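Local coordinates for regulatory protein BLAR1 (Bacillus licheniformis, PDB 1NRF) that probably senses beta-lactam antibiotics, through acylation of a serine in the extracellular C-terminal sensor domain described here, and relays the signal across the membrane to the cytoplasm, at residues I156-Q161 / G213-G217; S84-W88 / Q100-L104; Q117-R121 / P145-W149. All blocks are in the same frame, centred on the assembly; numbering follows the deposited sequence.

Interaction 1: residues I156-Q161 / G213-G217; sequences ISPLEQ and GWFIG
Gln161, in the first turn of helix 158-170, meets Trp214 and Ile216 on strand 211-220. Its CB starts near Ile216, 4.1 Å from CG2. CG then turns to the indole and lies 3.5 Å from CH2 of Trp214. A bend at chi2 (-90°) sets the amide between Trp214 and Ile216. CD passes Ile216 CD1, and the amide nitrogen NE2 ends 3.3 Å from that same methyl. The other branch, OE1, sits 3.6 Å above the plane of the Trp214 ring, toward its rim. The amide stands nearly upright on the indole, with the planes 79° apart. OE1 also has a hydrogen bond to Thr64 OG1.

The edge of the indole is met by the loop before the helix and by the first helical residue. Ile156 O lies in the ring plane, 3.4 Å from Trp214 CZ2. Pro158 crosses at about a right angle, with CG 3.7 Å from Trp214 CH2. A capping box fixes the start of this helix: Glu160 N donates to Ser157 OG and Ser157 N to Glu160 OE2, both at 2.9 Å.

The contact is buried. It packs the start of helix 158-170 on the central sheet of the penicillin-binding fold. Strand 225-234 adds Ala229 and His231 beside it. Phe215, on strand 211-220, packs on helix 239-253.

Interaction 2: residues S84-W88 / Q100-L104; sequences SHMTW and QDQDL
Met86 and Gln102 form a single antiparallel bridge, a hydrogen-bonded pair. Met86 N donates to Gln102 O at 3.1 Å, and Gln102 N to Met86 O at 3.3 Å. Side-chain contacts flank the bridge at both ends.

At one end, chi1 of Trp88 (75°) sets CG between the backbone N and the carbonyl carbon. This turns the indole onto the backbone of Gln100, whose N lies 3.3 Å above the centre of the ring. The Asp101 side chain lies alongside that of Thr87, pointing the same way, and Asp101 OD1 takes a weak hydrogen bond of 3.3 Å from Trp88 N.

His85 starts out away from the other segment, but chi1 (-176°) brings its imidazole over Gln102 O and near Asp101. The Gln102 oxygen lies 3.8 Å from the plane of the His85 ring, over one face and offset toward the rim. His85 NE2 comes to 3.4 Å from Asp101 CB, and the ring and carboxylate planes are 51° apart.

At the other end, the Ser84 hydroxyl oxygen accepts a nearly straight bond of 3.2 Å from Leu104 N. That amide also makes a weak bond to Asp103 OD2.

Both segments lie in the connection between helices 66-76 and 104-110, and the second runs into the latter at Leu104. Helix 113-123 lies beside them: Trp114 meets Trp88 and Gln102, and Tyr115 OH bonds to Ser84 O.

Interaction 3: residues Q117-R121 / P145-W149; sequences QKLDR and PADYW
Two first torsions bring Asp120 and Tyr148 together. In Asp120, chi1 of -80° puts CG anti to the carbonyl carbon, which places OD2 beside the Tyr148 hydroxyl. In Tyr148, chi1 of 57° holds CG between the backbone N and the carbonyl carbon, which carries the phenol back to the helix. Tyr148 OH donates to Asp120 OD2 at 2.6 Å. The carboxylate and ring planes are 25° apart, and the hydroxyl comes from above the carboxylate plane.

OD2 has a second partner, a water that donates to it at 2.7 Å. The same water donates to Pro145 O at 2.8 Å, so it links the helix to the loop backbone. In the conformer described it also accepts from Trp149 NE1 at 3.0 Å. Trp149 has two deposited conformers, which makes that third bond less certain. The other carboxylate oxygen, OD1, is bonded to Ser69 OG. Both oxygens of this buried acid are therefore satisfied.

Farther out, the edge of the contact is made by longer side chains. Gln117 brings CG to 3.2 Å from Ala146 O. The Arg121 chain is extended from CG to NE, and NH2 lies 3.6 Å from Ala146 CB.

The contact ties helix 113-123 to the loop between helices 125-134 and 158-170. Leu128 of helix 125-134 packs on Pro145 and Tyr148, Phe142 stacks on the Tyr148 ring, and Trp149, in the conformer described, touches Lys66 on helix 66-76.

Interactions 2 and 3 adjoin, with centres about 16 Å apart. Met86 of interaction 2 packs on Leu119 of interaction 3, CE to CD1 at 3.4 Å. Helix 113-123 therefore serves both. Interaction 1 stands apart at the central sheet. Its nearest atoms are about 7 Å from interaction 3 and about 14 Å from interaction 2. The probable acylation site, Ser63, relates them all. The Ser63 side chain is about 5 Å from that of Trp149 in the conformer described, about 7 Å from that of Trp214 and about 12 Å from that of Gln102. Interactions 1 and 3 thus approach the probable antibiotic site from the sheet and from the helical region, while interaction 2 lies farther out.

Interaction 1: residues I156-Q161 / G213-G217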
loop_
_atom_site.group_PDB
_atom_site.type_symbol
_atom_site.label_atom_id
_atom_site.label_comp_id
_atom_site.label_asym_id
_atom_site.label_seq_id
_atom_site.Cartn_x
_atom_site.Cartn_y
_atom_site.Cartn_z
ATOM N N ILE A 156 -0.496 -0.715 -10.751
ATOM C CA ILE A 156 -1.859 -0.575 -10.242
ATOM C C ILE A 156 -2.126 0.916 -10.060
ATOM O O ILE A 156 -1.208 1.679 -9.785
ATOM C CB ILE A 156 -2.011 -1.306 -8.873
ATOM C CG1 ILE A 156 -3.479 -1.321 -8.423
ATOM C CG2 ILE A 156 -1.136 -0.609 -7.815
ATOM C CD1 ILE A 156 -3.753 -2.268 -7.217
ATOM N N SER A 157 -3.377 1.333 -10.213
ATOM C CA SER A 157 -3.713 2.744 -10.076
ATOM C C SER A 157 -4.148 3.084 -8.672
ATOM O O SER A 157 -4.531 2.204 -7.912
ATOM C CB SER A 157 -4.849 3.120 -11.030
ATOM O OG SER A 157 -6.077 2.561 -10.588
ATOM N N PRO A 158 -4.074 4.371 -8.299
ATOM C CA PRO A 158 -4.493 4.800 -6.954
ATOM C C PRO A 158 -5.940 4.352 -6.687
ATOM O O PRO A 158 -6.286 3.950 -5.583
ATOM C CB PRO A 158 -4.367 6.317 -7.032
ATOM C CG PRO A 158 -3.171 6.497 -7.931
ATOM C CD PRO A 158 -3.399 5.469 -9.023
ATOM N N LEU A 159 -6.773 4.417 -7.724
ATOM C CA LEU A 159 -8.176 4.020 -7.641
ATOM C C LEU A 159 -8.276 2.507 -7.453
ATOM O O LEU A 159 -9.079 2.016 -6.648
ATOM C CB LEU A 159 -8.910 4.436 -8.920
ATOM C CG LEU A 159 -10.398 4.090 -8.988
ATOM C CD1 LEU A 159 -11.130 4.747 -7.830
ATOM C CD2 LEU A 159 -10.967 4.553 -10.318
ATOM N N GLU A 160 -7.463 1.770 -8.202
ATOM C CA GLU A 160 -7.449 0.317 -8.088
ATOM C C GLU A 160 -6.982 -0.088 -6.688
ATOM O O GLU A 160 -7.504 -1.029 -6.094
ATOM C CB GLU A 160 -6.533 -0.289 -9.148
ATOM C CG GLU A 160 -7.195 -0.491 -10.507
ATOM C CD GLU A 160 -6.206 -0.926 -11.598
ATOM O OE1 GLU A 160 -6.665 -1.414 -12.646
ATOM O OE2 GLU A 160 -4.976 -0.773 -11.420
ATOM N N GLN A 161 -6.002 0.631 -6.162
ATOM C CA GLN A 161 -5.492 0.355 -4.823
ATOM C C GLN A 161 -6.647 0.394 -3.804
ATOM O O GLN A 161 -6.822 -0.543 -3.023
ATOM C CB GLN A 161 -4.429 1.396 -4.431
ATOM C CG GLN A 161 -3.110 1.322 -5.192
ATOM C CD GLN A 161 -2.081 0.407 -4.525
ATOM O OE1 GLN A 161 -0.873 0.592 -4.691
ATOM N NE2 GLN A 161 -2.558 -0.584 -3.781
ATOM N N GLY A 213 6.016 8.493 -4.928
ATOM C CA GLY A 213 5.636 8.042 -3.603
ATOM C C GLY A 213 4.198 7.569 -3.486
ATOM O O GLY A 213 3.293 8.113 -4.125
ATOM N N TRP A 214 3.996 6.559 -2.647
ATOM C CA TRP A 214 2.682 5.976 -2.405
ATOM C C TRP A 214 2.338 5.944 -0.923
ATOM O O TRP A 214 3.200 5.759 -0.068
ATOM C CB TRP A 214 2.619 4.509 -2.834
ATOM C CG TRP A 214 2.355 4.151 -4.256
ATOM C CD1 TRP A 214 3.238 3.564 -5.115
ATOM C CD2 TRP A 214 1.076 4.115 -4.912
ATOM N NE1 TRP A 214 2.593 3.147 -6.250
ATOM C CE2 TRP A 214 1.265 3.468 -6.159
ATOM C CE3 TRP A 214 -0.212 4.558 -4.566
ATOM C CZ2 TRP A 214 0.213 3.248 -7.065
ATOM C CZ3 TRP A 214 -1.260 4.344 -5.467
ATOM C CH2 TRP A 214 -1.039 3.692 -6.702
ATOM N N PHE A 215 1.059 6.113 -0.633
ATOM C CA PHE A 215 0.563 5.983 0.721
ATOM C C PHE A 215 -0.900 5.594 0.600
ATOM O O PHE A 215 -1.754 6.410 0.241
ATOM C CB PHE A 215 0.717 7.249 1.560
ATOM C CG PHE A 215 0.362 7.028 2.998
ATOM C CD1 PHE A 215 1.002 6.033 3.726
ATOM C CD2 PHE A 215 -0.682 7.725 3.593
ATOM C CE1 PHE A 215 0.600 5.720 5.024
ATOM C CE2 PHE A 215 -1.098 7.428 4.892
ATOM C CZ PHE A 215 -0.457 6.418 5.612
ATOM N N ILE A 216 -1.162 4.322 0.872
ATOM C CA ILE A 216 -2.497 3.766 0.790
ATOM C C ILE A 216 -2.875 3.221 2.151
ATOM O O ILE A 216 -2.017 3.022 3.001
ATOM C CB ILE A 216 -2.560 2.612 -0.253
ATOM C CG1 ILE A 216 -1.807 1.374 0.265
ATOM C CG2 ILE A 216 -1.947 3.078 -1.563
ATOM C CD1 ILE A 216 -1.853 0.185 -0.685
ATOM N N GLY A 217 -4.164 2.980 2.351
ATOM C CA GLY A 217 -4.619 2.455 3.619
ATOM C C GLY A 217 -6.061 2.831 3.882
ATOM O O GLY A 217 -6.811 3.162 2.967
#

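Interaction 2: residues S84-W88 / Q100-L104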
loop_
_atom_site.group_PDB
_atom_site.type_symbol
_atom_site.label_atom_id
_atom_site.label_comp_id
_atom_site.label_asym_id
_atom_site.label_seq_id
_atom_site.Cartn_x
_atom_site.Cartn_y
_atom_site.Cartn_z
ATOM N N SER A 84 7.477 -15.746 12.309
ATOM C CA SER A 84 7.705 -15.050 11.051
ATOM C C SER A 84 9.116 -14.487 11.074
ATOM O O SER A 84 9.504 -13.726 10.190
ATOM C CB SER A 84 6.695 -13.911 10.869
ATOM O OG SER A 84 6.879 -12.899 11.846
ATOM N N HIS A 85 9.876 -14.870 12.099
ATOM C CA HIS A 85 11.252 -14.411 12.254
ATOM C C HIS A 85 12.112 -14.868 11.085
ATOM O O HIS A 85 11.921 -15.958 10.551
ATOM C CB HIS A 85 11.846 -14.922 13.573
ATOM C CG HIS A 85 13.225 -14.407 13.846
ATOM N ND1 HIS A 85 14.355 -14.977 13.298
ATOM C CD2 HIS A 85 13.650 -13.335 14.554
ATOM C CE1 HIS A 85 15.416 -14.275 13.654
ATOM N NE2 HIS A 85 15.016 -13.273 14.416
ATOM N N MET A 86 13.064 -14.030 10.696
ATOM C CA MET A 86 13.932 -14.336 9.571
ATOM C C MET A 86 15.297 -13.677 9.789
ATOM O O MET A 86 15.443 -12.463 9.630
ATOM C CB MET A 86 13.273 -13.810 8.286
ATOM C CG MET A 86 13.879 -14.285 6.980
ATOM S SD MET A 86 13.038 -13.600 5.518
ATOM C CE MET A 86 11.479 -14.463 5.573
ATOM N N THR A 87 16.292 -14.473 10.169
ATOM C CA THR A 87 17.637 -13.944 10.397
ATOM C C THR A 87 18.190 -13.346 9.110
ATOM O O THR A 87 17.922 -13.841 8.014
ATOM C CB THR A 87 18.614 -15.047 10.895
ATOM O OG1 THR A 87 18.165 -15.549 12.161
ATOM C CG2 THR A 87 20.028 -14.488 11.047
ATOM N N TRP A 88 18.966 -12.278 9.242
ATOM C CA TRP A 88 19.519 -11.640 8.064
ATOM C C TRP A 88 20.951 -12.075 7.741
ATOM O O TRP A 88 21.799 -12.223 8.624
ATOM C CB TRP A 88 19.436 -10.115 8.202
ATOM C CG TRP A 88 20.424 -9.527 9.129
ATOM C CD1 TRP A 88 20.558 -9.787 10.458
ATOM C CD2 TRP A 88 21.437 -8.569 8.799
ATOM N NE1 TRP A 88 21.597 -9.049 10.983
ATOM C CE2 TRP A 88 22.153 -8.293 9.985
ATOM C CE3 TRP A 88 21.808 -7.917 7.616
ATOM C CZ2 TRP A 88 23.221 -7.394 10.024
ATOM C CZ3 TRP A 88 22.868 -7.024 7.654
ATOM C CH2 TRP A 88 23.563 -6.770 8.853
ATOM N N GLN A 100 19.435 -6.217 10.192
ATOM C CA GLN A 100 19.181 -6.870 11.472
ATOM C C GLN A 100 18.075 -7.902 11.324
ATOM O O GLN A 100 17.355 -7.907 10.328
ATOM C CB GLN A 100 18.800 -5.836 12.529
ATOM C CG GLN A 100 17.859 -4.758 12.032
ATOM C CD GLN A 100 17.712 -3.625 13.024
ATOM O OE1 GLN A 100 17.090 -3.786 14.077
ATOM N NE2 GLN A 100 18.297 -2.467 12.702
ATOM N N ASP A 101 17.951 -8.787 12.310
ATOM C CA ASP A 101 16.920 -9.818 12.260
ATOM C C ASP A 101 15.546 -9.183 12.096
ATOM O O ASP A 101 15.133 -8.324 12.877
ATOM C CB ASP A 101 16.970 -10.696 13.518
ATOM C CG ASP A 101 18.222 -11.567 13.571
ATOM O OD1 ASP A 101 18.546 -12.199 12.542
ATOM O OD2 ASP A 101 18.877 -11.627 14.638
ATOM N N GLN A 102 14.838 -9.607 11.059
ATOM C CA GLN A 102 13.531 -9.049 10.780
ATOM C C GLN A 102 12.376 -9.902 11.249
ATOM O O GLN A 102 12.527 -11.069 11.603
ATOM C CB GLN A 102 13.385 -8.771 9.283
ATOM C CG GLN A 102 14.315 -7.685 8.776
ATOM C CD GLN A 102 13.980 -6.310 9.327
ATOM O OE1 GLN A 102 14.808 -5.398 9.295
ATOM N NE2 GLN A 102 12.760 -6.150 9.821
ATOM N N ASP A 103 11.210 -9.277 11.237
ATOM C CA ASP A 103 9.968 -9.901 11.644
ATOM C C ASP A 103 8.946 -9.433 10.610
ATOM O O ASP A 103 9.186 -8.439 9.931
ATOM C CB ASP A 103 9.595 -9.386 13.030
ATOM C CG ASP A 103 8.534 -10.210 13.688
ATOM O OD1 ASP A 103 8.146 -9.869 14.821
ATOM O OD2 ASP A 103 8.093 -11.204 13.077
ATOM N N LEU A 104 7.830 -10.142 10.463
ATOM C CA LEU A 104 6.808 -9.703 9.512
ATOM C C LEU A 104 6.430 -8.276 9.890
ATOM O O LEU A 104 6.416 -7.385 9.047
ATOM C CB LEU A 104 5.558 -10.588 9.583
ATOM C CG LEU A 104 4.317 -10.044 8.859
ATOM C CD1 LEU A 104 4.542 -10.041 7.345
ATOM C CD2 LEU A 104 3.109 -10.899 9.224
#

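Interaction 3: residues Q117-R121 / P145-W149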
loop_
_atom_site.group_PDB
_atom_site.type_symbol
_atom_site.label_atom_id
_atom_site.label_comp_id
_atom_site.label_asym_id
_atom_site.label_seq_id
_atom_site.Cartn_x
_atom_site.Cartn_y
_atom_site.Cartn_z
ATOM N N GLN A 117 11.123 -10.188 -0.223
ATOM C CA GLN A 117 11.749 -10.723 -1.427
ATOM C C GLN A 117 12.081 -12.203 -1.234
ATOM O O GLN A 117 11.741 -13.043 -2.069
ATOM C CB GLN A 117 13.027 -9.946 -1.737
ATOM C CG GLN A 117 12.956 -9.103 -2.997
ATOM C CD GLN A 117 14.135 -8.158 -3.127
ATOM O OE1 GLN A 117 14.416 -7.641 -4.209
ATOM N NE2 GLN A 117 14.825 -7.916 -2.019
ATOM N N LYS A 118 12.747 -12.522 -0.132
ATOM C CA LYS A 118 13.104 -13.902 0.133
ATOM C C LYS A 118 11.834 -14.679 0.441
ATOM O O LYS A 118 11.831 -15.911 0.464
ATOM C CB LYS A 118 14.101 -13.984 1.298
ATOM C CG LYS A 118 15.413 -13.209 1.037
ATOM C CD LYS A 118 16.632 -13.779 1.796
ATOM C CE LYS A 118 16.533 -13.633 3.314
ATOM N NZ LYS A 118 17.766 -14.116 4.024
ATOM N N LEU A 119 10.750 -13.941 0.658
ATOM C CA LEU A 119 9.450 -14.533 0.953
ATOM C C LEU A 119 8.784 -14.871 -0.378
ATOM O O LEU A 119 8.144 -15.913 -0.518
ATOM C CB LEU A 119 8.598 -13.527 1.734
ATOM C CG LEU A 119 7.737 -13.981 2.919
ATOM C CD1 LEU A 119 8.545 -14.852 3.863
ATOM C CD2 LEU A 119 7.212 -12.750 3.645
ATOM N N ASP A 120 8.956 -13.984 -1.357
ATOM C CA ASP A 120 8.389 -14.159 -2.695
ATOM C C ASP A 120 9.120 -15.252 -3.474
ATOM O O ASP A 120 8.526 -15.935 -4.308
ATOM C CB ASP A 120 8.457 -12.837 -3.485
ATOM C CG ASP A 120 7.329 -11.863 -3.123
ATOM O OD1 ASP A 120 6.587 -12.125 -2.150
ATOM O OD2 ASP A 120 7.188 -10.827 -3.814
ATOM N N ARG A 121 10.412 -15.405 -3.199
ATOM C CA ARG A 121 11.231 -16.414 -3.867
ATOM C C ARG A 121 10.897 -17.826 -3.398
ATOM O O ARG A 121 11.053 -18.790 -4.151
ATOM C CB ARG A 121 12.718 -16.128 -3.626
ATOM C CG ARG A 121 13.238 -14.880 -4.340
ATOM C CD ARG A 121 14.390 -14.237 -3.581
ATOM N NE ARG A 121 14.988 -13.116 -4.308
ATOM C CZ ARG A 121 15.840 -12.249 -3.768
ATOM N NH1 ARG A 121 16.186 -12.367 -2.492
ATOM N NH2 ARG A 121 16.367 -11.280 -4.507
ATOM N N PRO A 145 10.558 -12.713 -9.725
ATOM C CA PRO A 145 10.159 -12.717 -8.315
ATOM C C PRO A 145 10.800 -11.668 -7.427
ATOM O O PRO A 145 10.171 -11.171 -6.493
ATOM C CB PRO A 145 10.473 -14.151 -7.858
ATOM C CG PRO A 145 11.417 -14.680 -8.908
ATOM C CD PRO A 145 10.914 -14.070 -10.171
ATOM N N ALA A 146 12.039 -11.312 -7.732
ATOM C CA ALA A 146 12.762 -10.346 -6.923
ATOM C C ALA A 146 12.299 -8.896 -7.010
ATOM O O ALA A 146 12.421 -8.159 -6.033
ATOM C CB ALA A 146 14.250 -10.430 -7.236
ATOM N N ASP A 147 11.758 -8.472 -8.148
ATOM C CA ASP A 147 11.362 -7.067 -8.259
ATOM C C ASP A 147 10.152 -6.669 -9.106
ATOM O O ASP A 147 10.011 -5.498 -9.450
ATOM C CB ASP A 147 12.578 -6.247 -8.721
ATOM C CG ASP A 147 13.666 -7.106 -9.354
ATOM O OD1 ASP A 147 14.315 -7.881 -8.620
ATOM O OD2 ASP A 147 13.876 -7.008 -10.582
ATOM N N TYR A 148 9.279 -7.619 -9.427
ATOM C CA TYR A 148 8.100 -7.330 -10.251
ATOM C C TYR A 148 7.253 -6.174 -9.739
ATOM O O TYR A 148 6.589 -5.488 -10.518
ATOM C CB TYR A 148 7.202 -8.569 -10.372
ATOM C CG TYR A 148 6.712 -9.155 -9.056
ATOM C CD1 TYR A 148 7.529 -9.977 -8.287
ATOM C CD2 TYR A 148 5.408 -8.923 -8.608
ATOM C CE1 TYR A 148 7.063 -10.562 -7.107
ATOM C CE2 TYR A 148 4.931 -9.498 -7.437
ATOM C CZ TYR A 148 5.760 -10.316 -6.689
ATOM O OH TYR A 148 5.291 -10.886 -5.521
ATOM N N TRP A 149 7.294 -5.972 -8.427
ATOM C CA TRP A 149 6.527 -4.927 -7.766
ATOM C C TRP A 149 7.311 -3.630 -7.607
ATOM O O TRP A 149 6.850 -2.692 -6.948
ATOM C CB TRP A 149 6.072 -5.428 -6.393
ATOM C CG TRP A 149 7.176 -6.067 -5.637
ATOM C CD1 TRP A 149 7.623 -7.348 -5.764
ATOM C CD2 TRP A 149 8.042 -5.430 -4.694
ATOM N NE1 TRP A 149 8.720 -7.552 -4.963
ATOM C CE2 TRP A 149 9.000 -6.392 -4.293
ATOM C CE3 TRP A 149 8.105 -4.139 -4.148
ATOM C CZ2 TRP A 149 10.011 -6.105 -3.370
ATOM C CZ3 TRP A 149 9.108 -3.850 -3.230
ATOM C CH2 TRP A 149 10.050 -4.832 -2.851
HETATM O O HOH W 1 9.779 -10.117 -3.886
#